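Local coordinates for 3-hexulose-6-phosphate isomerase (Methanocaldococcus jannaschii, PDB 1JEO), which catalyses the interconversion of 3-hexulose 6-phosphate and fructose 6-phosphate, working as a homotetramer of the SIS family, at residues A[33-36]-A[37-41]; A[158-161]-A[162-165]. All coordinates share one frame; numbering follows the deposited sequence.

Contact 1 (A[33-36]-A[37-41])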
loop_
_atom_site.group_PDB
_atom_site.type_symbol
_atom_site.label_atom_id
_atom_site.label_comp_id
_atom_site.label_asym_id
_atom_site.label_seq_id
_atom_site.Cartn_x
_atom_site.Cartn_y
_atom_site.Cartn_z
ATOM N N LEU A 33 6.753 7.837 -0.216
ATOM C CA LEU A 33 5.380 7.321 -0.347
ATOM C C LEU A 33 4.368 8.378 0.110
ATOM O O LEU A 33 3.415 8.670 -0.611
ATOM C CB LEU A 33 5.200 6.015 0.462
ATOM C CG LEU A 33 3.811 5.376 0.709
ATOM C CD1 LEU A 33 3.114 4.987 -0.579
ATOM C CD2 LEU A 33 3.960 4.154 1.594
ATOM N N ILE A 34 4.645 8.995 1.261
ATOM C CA ILE A 34 3.803 10.035 1.858
ATOM C C ILE A 34 3.783 11.317 1.010
ATOM O O ILE A 34 2.719 11.906 0.812
ATOM C CB ILE A 34 4.253 10.321 3.330
ATOM C CG1 ILE A 34 3.987 9.080 4.190
ATOM C CG2 ILE A 34 3.529 11.540 3.922
ATOM C CD1 ILE A 34 4.644 9.111 5.538
ATOM N N ASP A 35 4.943 11.695 0.472
ATOM C CA ASP A 35 5.085 12.891 -0.367
ATOM C C ASP A 35 4.263 12.763 -1.658
ATOM O O ASP A 35 3.554 13.698 -2.040
ATOM C CB ASP A 35 6.566 13.140 -0.689
ATOM C CG ASP A 35 6.831 14.540 -1.219
ATOM O OD1 ASP A 35 6.323 15.518 -0.628
ATOM O OD2 ASP A 35 7.556 14.662 -2.229
ATOM N N ARG A 36 4.309 11.573 -2.264
ATOM C CA ARG A 36 3.570 11.263 -3.495
ATOM C C ARG A 36 2.059 11.219 -3.271
ATOM O O ARG A 36 1.299 11.608 -4.155
ATOM C CB ARG A 36 4.045 9.937 -4.089
ATOM C CG ARG A 36 5.436 9.996 -4.674
ATOM C CD ARG A 36 5.919 8.609 -5.032
ATOM N NE ARG A 36 7.352 8.575 -5.306
ATOM C CZ ARG A 36 7.891 8.495 -6.520
ATOM N NH1 ARG A 36 7.126 8.439 -7.602
ATOM N NH2 ARG A 36 9.208 8.473 -6.649
ATOM N N ILE A 37 1.643 10.783 -2.075
ATOM C CA ILE A 37 0.224 10.706 -1.685
ATOM C C ILE A 37 -0.370 12.119 -1.515
ATOM O O ILE A 37 -1.483 12.386 -1.984
ATOM C CB ILE A 37 0.037 9.826 -0.384
ATOM C CG1 ILE A 37 0.140 8.334 -0.742
ATOM C CG2 ILE A 37 -1.307 10.107 0.323
ATOM C CD1 ILE A 37 0.159 7.385 0.460
ATOM N N ILE A 38 0.405 13.020 -0.906
ATOM C CA ILE A 38 -0.010 14.411 -0.675
ATOM C C ILE A 38 -0.016 15.251 -1.970
ATOM O O ILE A 38 -0.895 16.104 -2.163
ATOM C CB ILE A 38 0.874 15.066 0.453
ATOM C CG1 ILE A 38 0.587 14.370 1.792
ATOM C CG2 ILE A 38 0.608 16.578 0.594
ATOM C CD1 ILE A 38 1.574 14.693 2.904
ATOM N N LYS A 39 0.917 14.951 -2.873
ATOM C CA LYS A 39 1.042 15.671 -4.141
ATOM C C LYS A 39 0.141 15.176 -5.269
ATOM O O LYS A 39 -0.084 15.900 -6.242
ATOM C CB LYS A 39 2.501 15.689 -4.608
ATOM C CG LYS A 39 3.394 16.625 -3.809
ATOM C CD LYS A 39 4.825 16.562 -4.302
ATOM C CE LYS A 39 5.705 17.569 -3.583
ATOM N NZ LYS A 39 7.128 17.440 -4.008
ATOM N N ALA A 40 -0.384 13.958 -5.136
ATOM C CA ALA A 40 -1.262 13.378 -6.156
ATOM C C ALA A 40 -2.653 14.001 -6.182
ATOM O O ALA A 40 -3.148 14.469 -5.155
ATOM C CB ALA A 40 -1.382 11.880 -5.961
ATOM N N LYS A 41 -3.260 14.018 -7.370
ATOM C CA LYS A 41 -4.610 14.545 -7.563
ATOM C C LYS A 41 -5.573 13.448 -7.085
ATOM O O LYS A 41 -6.393 13.679 -6.197
ATOM C CB LYS A 41 -4.843 14.882 -9.046
ATOM C CG LYS A 41 -6.076 15.740 -9.345
ATOM C CD LYS A 41 -5.894 17.192 -8.911
ATOM C CE LYS A 41 -7.144 18.015 -9.195
ATOM N NZ LYS A 41 -7.001 19.434 -8.759
#

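Contact 2 (A[158-161]-A[162-165])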
loop_
_atom_site.group_PDB
_atom_site.type_symbol
_atom_site.label_atom_id
_atom_site.label_comp_id
_atom_site.label_asym_id
_atom_site.label_seq_id
_atom_site.Cartn_x
_atom_site.Cartn_y
_atom_site.Cartn_z
ATOM N N ILE A 158 -0.718 5.643 7.433
ATOM C CA ILE A 158 -1.884 6.466 7.767
ATOM C C ILE A 158 -1.591 7.236 9.062
ATOM O O ILE A 158 -1.854 8.436 9.135
ATOM C CB ILE A 158 -3.170 5.594 7.923
ATOM C CG1 ILE A 158 -3.566 4.982 6.569
ATOM C CG2 ILE A 158 -4.328 6.407 8.514
ATOM C CD1 ILE A 158 -3.940 6.004 5.478
ATOM N N ALA A 159 -0.971 6.554 10.030
ATOM C CA ALA A 159 -0.598 7.148 11.321
ATOM C C ALA A 159 0.356 8.321 11.113
ATOM O O ALA A 159 0.167 9.386 11.702
ATOM C CB ALA A 159 0.047 6.103 12.228
ATOM N N GLU A 160 1.321 8.135 10.210
ATOM C CA GLU A 160 2.294 9.171 9.891
ATOM C C GLU A 160 1.704 10.330 9.085
ATOM O O GLU A 160 2.157 11.466 9.236
ATOM C CB GLU A 160 3.516 8.586 9.175
ATOM C CG GLU A 160 4.386 7.667 10.032
ATOM C CD GLU A 160 4.960 8.348 11.266
ATOM O OE1 GLU A 160 5.625 9.393 11.119
ATOM O OE2 GLU A 160 4.739 7.834 12.384
ATOM N N ILE A 161 0.688 10.055 8.255
ATOM C CA ILE A 161 0.034 11.109 7.461
ATOM C C ILE A 161 -0.778 12.020 8.394
ATOM O O ILE A 161 -0.772 13.240 8.227
ATOM C CB ILE A 161 -0.868 10.536 6.306
ATOM C CG1 ILE A 161 0.004 9.852 5.246
ATOM C CG2 ILE A 161 -1.665 11.662 5.617
ATOM C CD1 ILE A 161 -0.771 9.060 4.181
ATOM N N MET A 162 -1.415 11.420 9.402
ATOM C CA MET A 162 -2.216 12.154 10.388
ATOM C C MET A 162 -1.352 13.061 11.274
ATOM O O MET A 162 -1.773 14.162 11.622
ATOM C CB MET A 162 -3.018 11.194 11.269
ATOM C CG MET A 162 -4.142 10.459 10.566
ATOM S SD MET A 162 -5.199 9.526 11.704
ATOM C CE MET A 162 -4.418 8.111 11.725
ATOM N N LYS A 163 -0.140 12.598 11.593
ATOM C CA LYS A 163 0.833 13.338 12.412
ATOM C C LYS A 163 1.383 14.566 11.687
ATOM O O LYS A 163 1.499 15.640 12.281
ATOM C CB LYS A 163 2.030 12.452 12.768
ATOM C CG LYS A 163 1.788 11.379 13.789
ATOM C CD LYS A 163 3.054 10.564 13.966
ATOM C CE LYS A 163 2.886 9.493 15.005
ATOM N NZ LYS A 163 4.072 8.600 15.084
ATOM N N ARG A 164 1.720 14.387 10.410
ATOM C CA ARG A 164 2.286 15.452 9.576
ATOM C C ARG A 164 1.298 16.526 9.145
ATOM O O ARG A 164 1.682 17.681 8.949
ATOM C CB ARG A 164 2.976 14.855 8.346
ATOM C CG ARG A 164 4.187 14.010 8.689
ATOM C CD ARG A 164 4.733 13.295 7.473
ATOM N NE ARG A 164 5.699 12.266 7.854
ATOM C CZ ARG A 164 6.709 11.854 7.093
ATOM N NH1 ARG A 164 6.912 12.383 5.892
ATOM N NH2 ARG A 164 7.502 10.885 7.527
ATOM N N LEU A 165 0.031 16.142 9.004
ATOM C CA LEU A 165 -1.014 17.076 8.590
ATOM C C LEU A 165 -1.927 17.535 9.735
ATOM O O LEU A 165 -2.900 18.260 9.500
ATOM C CB LEU A 165 -1.838 16.481 7.436
ATOM C CG LEU A 165 -1.138 16.083 6.128
ATOM C CD1 LEU A 165 -2.171 15.532 5.147
ATOM C CD2 LEU A 165 -0.387 17.270 5.516
#

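Contact 1 (A[33-36]-A[37-41])
Asp35 and Lys39, one turn apart on the last turns of helix 24-39, are joined twice, by backbone and by side chain. The lysine shows how an i to i+4 pair is built. Its CB and CG both lie against the Asp35 carbonyl, each 3.4 Å from Asp35 O, which also accepts the bond from Lys39 N. CD moves on toward the carboxylate, CE rests 3.6 Å from Asp35 OD1, and NZ ends 3.3 Å from Asp35 OD2 in a salt bridge whose hydrogen bond is weak. Lys39 sets out beside its own backbone N and stays fully extended beyond CG, whereas Asp35 places CG beside its carbonyl carbon (chi1 -164°); the two side chains meet at a slant.

On the buried side Leu33 and Ile37 run side by side, Leu33 CD1 lying 3.9 Å from Ile37 CD1. The same arrangement continues toward the surface, where buried Ile34 meets exposed Ile38 through CG2 and CD1. Arg36 turns its guanidinium away from the lysine, into a salt bridge with Asp127. The bond from Ala40 N to Arg36 O is weak, and Ala40 departs from helical geometry. This is the C-terminal end of an amphipathic helix in the SIS domain, followed after a short connection by strand 43-46.

Contact 2 (A[158-161]-A[162-165])
Lys163 runs its straight chain back along the helix toward Glu160, whose side chain bends at chi2 (-60°) and so keeps its carboxylate beside the approaching ammonium. Lys163 NZ donates a hydrogen bond to Glu160 OE2 at 2.9 Å, within a salt bridge, on the syn side and 25° out of the carboxylate plane. The lysine's extended chain contributes as well, its CD lying 3.6 Å from Glu160 OE2. An alanine in place of Glu160 would remove the carboxylate and is likely to leave the Lys163 ammonium without its mate in this turn, its long chain freer to swing.

Met162 also depends on a bend, but at its far end: a chi3 of -89° curls the methyl back, so that CE sits 3.6 Å from Ile158 CG2. Ile161 and Leu165 instead point the same way, Ile161 CG2 lying 3.9 Å from Leu165 CD1. The extended Arg164 lays its CG 3.3 Å from Glu160 O before the guanidinium continues to a salt bridge with Asp31.

Residues 158-164 form the final turns of helix 144-164, and Leu165 is the first to leave helical geometry. Ile158 and Ile161 face Leu62 of helix 49-64, while Ile161 and Arg164 pack on Ile34, so the helix end is flanked by helices 49-64 and 24-39.

In the fold
From the N terminus, the chain first completes contact 1 at the end of helix 24-39, then passes through the five strands of the parallel sheet and the helices among them before reaching contact 2 at the end of helix 144-164. Each contact is continuous in sequence, so neither closes a long loop, and the two follow in series without nesting or crossing. Their centres are 12 Å apart, and they meet directly: Ile34 CD1 lies 3.8 Å from Arg164 CZ, and Ile37 CG2 lies 4.0 Å from Ile161 CD1. Together they illustrate how two local helix ends, remote in sequence, become neighbours in an alpha/beta fold, here with 33-41 lying between 158-165 and strand 85-89.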